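Local coordinates for legionella ubiquitin-specific protease A domain-containing protein (Legionella pneumophila subsp. pneumophila, PDB 5DGG) that is of unknown function, its central domain belonging to the Legionella ubiquitin-specific protease A family (peptidase clan CA), and may act as a metaeffector, at residues A[4-8]-A[9-13]; A[168-171]-A[172-175]. One frame throughout, in Å; residues are numbered along the deposited sequence. Where two conformers were deposited one is given.

Starting at the N terminus, interaction 1 turns the extended chain of 4-7 into helix 8-14. The five-stranded mixed sheet and the other four helices follow before interaction 2 starts helix 171-183 out of the loop after 156-165. Each contact is local, spanning a single helix start; they come in series, neither nesting nor crossing, with centres about 16 Å apart. They nevertheless meet: Arg173 NH1 lies 2.7 Å from Asp4 O in a probable hydrogen bond, and the guanidinium group packs beside Met6. Helix 132-146 is common ground, receiving Met6 and Met11 from interaction 1 and Leu172 and Arg173 from interaction 2, so the N-terminal segment and the start of the last helix are both tied to it.

Interaction 1: residues A[4-8]-A[9-13]; sequences DQMQD and HDMTL
Gln7 turns its amide almost perpendicular to the His9 imidazole (planes 85° apart) and sets OE1 at the ring edge, near the ring plane, 2.9 Å from His9 CE1. Here the chain enters helix 8-14, with Gln7 as N-cap. With chi1 at 60° the His9 ring folds back over its own backbone, which lays it alongside the extended Gln7 chain, both pointing the same way. The second flat group is the Asp10 carboxylate. Its OD2 takes the Gln7 N-H at 2.8 Å from Gln7 N, in an almost straight bond (178°) that reaches the anti side and lies 21° out of the carboxylate plane. That is one half of a capping box, made by the third residue after the N-cap, and an acidic group here should suit the helix dipole. The backbone hydrogen bonds of the helix then begin with Met11 N to Gln7 O (3.1 Å) and Thr12 N to Asp8 O (2.8 Å). Met6 and Met11 lie on the buried side against Cys137 of helix 132-146, while Trp64 NE1 bonds to Met6 O. Crossing at about a right angle, the two methionines bring Met6 CE within 3.8 Å of Met11 SD; the same methyl lies 3.6 Å from Asp10 CB.

Interaction 2: residues A[168-171]-A[172-175]; sequences EDNV and LRMT
Helix 171-183, the last of the domain, starts here, with Asn170 at the N-cap but its side chain making no capping bond. Asp169 and Asn170 both have positive phi, so the chain winds left-handed before Val171 turns it into the right-handed helix; Val171 N already bonds back to Glu168 O at 3.0 Å. Asn167, three residues before Asn170, takes the Arg173 N-H and, weakly, the Leu172 N-H on OD1, while its ND2 and Tyr130 OH both bond to Asn170 OD1. Held this way, the Asn170 amide lays one face over the start of the Arg173 chain, with OD1 3.6 Å from Arg173 CB and ND2 3.7 Å from Arg173 CG. Regular helix bonds follow, Met174 N to Asn170 O (3.0 Å, in the carbonyl plane) and Thr175 N to Val171 O (2.9 Å). A chi1 of 57° tucks Thr175 OG1 back toward the preceding turn, where it donates to Leu172 O at 2.9 Å. Beyond its aliphatic part, Arg173 NH2 forms a salt bridge with Asp134 OD1, which probably offsets the charge of the buried Arg173. Through this bridge and its reach to Asp4, Arg173 joins the helix start to helix 132-146 and the N-terminal segment 4-8.

Interaction 1: residues A[4-8]-A[9-13]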
loop_
_atom_site.group_PDB
_atom_site.type_symbol
_atom_site.label_atom_id
_atom_site.label_comp_id
_atom_site.label_asym_id
_atom_site.label_seq_id
_atom_site.Cartn_x
_atom_site.Cartn_y
_atom_site.Cartn_z
ATOM N N ASP A 4 18.709 0.493 -7.175
ATOM C CA ASP A 4 18.588 -0.031 -5.849
ATOM C C ASP A 4 17.078 -0.001 -5.550
ATOM O O ASP A 4 16.266 0.639 -6.276
ATOM C CB ASP A 4 19.406 0.780 -4.856
ATOM C CG ASP A 4 19.721 -0.000 -3.560
ATOM O OD1 ASP A 4 20.281 0.621 -2.629
ATOM O OD2 ASP A 4 19.421 -1.223 -3.454
ATOM N N GLN A 5 16.736 -0.799 -4.560
ATOM C CA GLN A 5 15.398 -0.921 -4.025
ATOM C C GLN A 5 15.099 0.212 -3.065
ATOM O O GLN A 5 15.993 0.662 -2.333
ATOM C CB GLN A 5 15.298 -2.209 -3.219
ATOM C CG GLN A 5 14.964 -3.417 -4.046
ATOM C CD GLN A 5 14.673 -4.599 -3.171
ATOM O OE1 GLN A 5 15.149 -4.657 -2.045
ATOM N NE2 GLN A 5 13.867 -5.544 -3.671
ATOM N N MET A 6 13.827 0.631 -3.041
ATOM C CA MET A 6 13.359 1.514 -2.007
ATOM C C MET A 6 13.488 0.816 -0.655
ATOM O O MET A 6 13.234 -0.390 -0.497
ATOM C CB MET A 6 11.919 1.959 -2.276
ATOM C CG MET A 6 11.800 2.857 -3.487
ATOM S SD MET A 6 10.214 3.638 -3.864
ATOM C CE MET A 6 10.085 4.782 -2.496
ATOM N N GLN A 7 13.943 1.571 0.329
ATOM C CA GLN A 7 13.993 1.104 1.698
ATOM C C GLN A 7 12.830 1.747 2.470
ATOM O O GLN A 7 12.078 2.572 1.930
ATOM C CB GLN A 7 15.337 1.497 2.334
ATOM C CG GLN A 7 16.562 0.914 1.609
ATOM C CD GLN A 7 17.870 1.290 2.285
ATOM O OE1 GLN A 7 17.881 2.140 3.173
ATOM N NE2 GLN A 7 18.978 0.654 1.884
ATOM N N ASP A 8 12.674 1.344 3.724
ATOM C CA ASP A 8 11.606 1.897 4.584
ATOM C C ASP A 8 11.438 3.412 4.490
ATOM O O ASP A 8 10.328 3.924 4.263
ATOM C CB ASP A 8 11.890 1.573 6.032
ATOM C CG ASP A 8 11.732 0.119 6.343
ATOM O OD1 ASP A 8 11.174 -0.606 5.481
ATOM O OD2 ASP A 8 12.173 -0.296 7.450
ATOM N N HIS A 9 12.540 4.120 4.728
ATOM C CA HIS A 9 12.500 5.571 4.823
ATOM C C HIS A 9 12.060 6.179 3.506
ATOM O O HIS A 9 11.330 7.156 3.496
ATOM C CB HIS A 9 13.843 6.173 5.294
ATOM C CG HIS A 9 15.007 5.872 4.400
ATOM N ND1 HIS A 9 15.847 4.795 4.604
ATOM C CD2 HIS A 9 15.497 6.529 3.318
ATOM C CE1 HIS A 9 16.791 4.792 3.677
ATOM N NE2 HIS A 9 16.600 5.828 2.881
ATOM N N ASP A 10 12.479 5.582 2.395
ATOM C CA ASP A 10 12.061 6.035 1.063
ATOM C C ASP A 10 10.553 5.908 0.934
ATOM O O ASP A 10 9.905 6.823 0.428
ATOM C CB ASP A 10 12.710 5.209 -0.044
ATOM C CG ASP A 10 14.226 5.237 0.007
ATOM O OD1 ASP A 10 14.791 6.333 0.207
ATOM O OD2 ASP A 10 14.844 4.170 -0.194
ATOM N N MET A 11 9.994 4.779 1.395
ATOM C CA MET A 11 8.533 4.587 1.305
ATOM C C MET A 11 7.838 5.606 2.206
ATOM O O MET A 11 6.850 6.233 1.818
ATOM C CB MET A 11 8.109 3.176 1.727
ATOM C CG MET A 11 8.671 2.015 0.902
ATOM S SD MET A 11 8.067 2.038 -0.798
ATOM C CE MET A 11 6.396 1.420 -0.437
ATOM N N THR A 12 8.344 5.756 3.429
ATOM C CA THR A 12 7.764 6.718 4.371
ATOM C C THR A 12 7.688 8.107 3.733
ATOM O O THR A 12 6.664 8.753 3.779
ATOM C CB THR A 12 8.558 6.730 5.676
ATOM O OG1 THR A 12 8.481 5.424 6.267
ATOM C CG2 THR A 12 8.000 7.765 6.629
ATOM N N LEU A 13 8.741 8.515 3.046
ATOM C CA LEU A 13 8.775 9.839 2.447
ATOM C C LEU A 13 7.745 9.969 1.334
ATOM O O LEU A 13 7.039 10.982 1.267
ATOM C CB LEU A 13 10.180 10.162 1.906
ATOM C CG LEU A 13 10.527 11.647 1.769
ATOM C CD1 LEU A 13 10.620 12.292 3.148
ATOM C CD2 LEU A 13 11.821 11.849 0.987
#

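Interaction 2: residues A[168-171]-A[172-175]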
loop_
_atom_site.group_PDB
_atom_site.type_symbol
_atom_site.label_atom_id
_atom_site.label_comp_id
_atom_site.label_asym_id
_atom_site.label_seq_id
_atom_site.Cartn_x
_atom_site.Cartn_y
_atom_site.Cartn_z
ATOM N N GLU A 168 8.376 1.605 -17.592
ATOM C CA GLU A 168 9.076 1.591 -18.895
ATOM C C GLU A 168 10.113 2.688 -18.964
ATOM O O GLU A 168 9.837 3.820 -18.554
ATOM C CB GLU A 168 8.055 1.811 -20.013
ATOM C CG GLU A 168 7.670 0.532 -20.728
ATOM C CD GLU A 168 8.601 0.260 -21.912
ATOM O OE1 GLU A 168 9.810 0.587 -21.793
ATOM O OE2 GLU A 168 8.135 -0.256 -22.963
ATOM N N ASP A 169 11.292 2.358 -19.489
ATOM C CA ASP A 169 12.419 3.289 -19.581
ATOM C C ASP A 169 12.753 3.874 -18.213
ATOM O O ASP A 169 13.282 4.983 -18.125
ATOM C CB ASP A 169 12.141 4.438 -20.592
ATOM C CG ASP A 169 12.219 3.995 -22.054
ATOM O OD1 ASP A 169 12.378 2.776 -22.299
ATOM O OD2 ASP A 169 12.106 4.885 -22.951
ATOM N N ASN A 170 12.372 3.154 -17.146
ATOM C CA ASN A 170 12.628 3.559 -15.771
ATOM C C ASN A 170 11.971 4.907 -15.444
ATOM O O ASN A 170 12.435 5.605 -14.564
ATOM C CB ASN A 170 14.146 3.611 -15.539
ATOM C CG ASN A 170 14.556 3.098 -14.176
ATOM O OD1 ASN A 170 13.940 2.178 -13.611
ATOM N ND2 ASN A 170 15.590 3.699 -13.622
ATOM N N VAL A 171 10.884 5.260 -16.134
ATOM C CA VAL A 171 10.275 6.586 -15.932
ATOM C C VAL A 171 9.582 6.727 -14.581
ATOM O O VAL A 171 9.523 7.842 -14.019
ATOM C CB VAL A 171 9.273 6.994 -17.031
ATOM C CG1 VAL A 171 9.968 7.124 -18.375
ATOM C CG2 VAL A 171 8.078 6.048 -17.079
ATOM N N LEU A 172 9.062 5.618 -14.038
ATOM C CA LEU A 172 8.462 5.669 -12.701
ATOM C C LEU A 172 9.543 5.941 -11.643
ATOM O O LEU A 172 9.389 6.809 -10.766
ATOM C CB LEU A 172 7.658 4.408 -12.417
ATOM C CG LEU A 172 6.755 4.482 -11.181
ATOM C CD1 LEU A 172 5.587 5.500 -11.292
ATOM C CD2 LEU A 172 6.224 3.081 -10.881
ATOM N N ARG A 173 10.657 5.251 -11.729
ATOM C CA ARG A 173 11.811 5.558 -10.871
ATOM C C ARG A 173 12.304 7.007 -11.021
ATOM O O ARG A 173 12.633 7.672 -10.023
ATOM C CB ARG A 173 12.934 4.560 -11.116
ATOM C CG ARG A 173 14.248 4.829 -10.380
ATOM C CD ARG A 173 14.110 4.991 -8.859
ATOM N NE ARG A 173 13.558 3.830 -8.138
ATOM C CZ ARG A 173 14.269 2.861 -7.588
ATOM N NH1 ARG A 173 15.601 2.867 -7.691
ATOM N NH2 ARG A 173 13.666 1.849 -6.943
ATOM N N MET A 174 12.274 7.540 -12.241
ATOM C CA MET A 174 12.609 8.944 -12.393
ATOM C C MET A 174 11.603 9.860 -11.705
ATOM O O MET A 174 12.012 10.824 -11.065
ATOM C CB MET A 174 12.745 9.346 -13.853
ATOM C CG MET A 174 13.815 10.415 -14.013
ATOM S SD MET A 174 13.353 11.727 -15.138
ATOM C CE MET A 174 14.996 12.202 -15.711
ATOM N N THR A 175 10.302 9.581 -11.798
ATOM C CA THR A 175 9.351 10.437 -11.096
ATOM C C THR A 175 9.463 10.260 -9.575
ATOM O O THR A 175 9.281 11.217 -8.837
ATOM C CB THR A 175 7.895 10.280 -11.581
ATOM O OG1 THR A 175 7.469 8.922 -11.462
ATOM C CG2 THR A 175 7.758 10.684 -13.040
#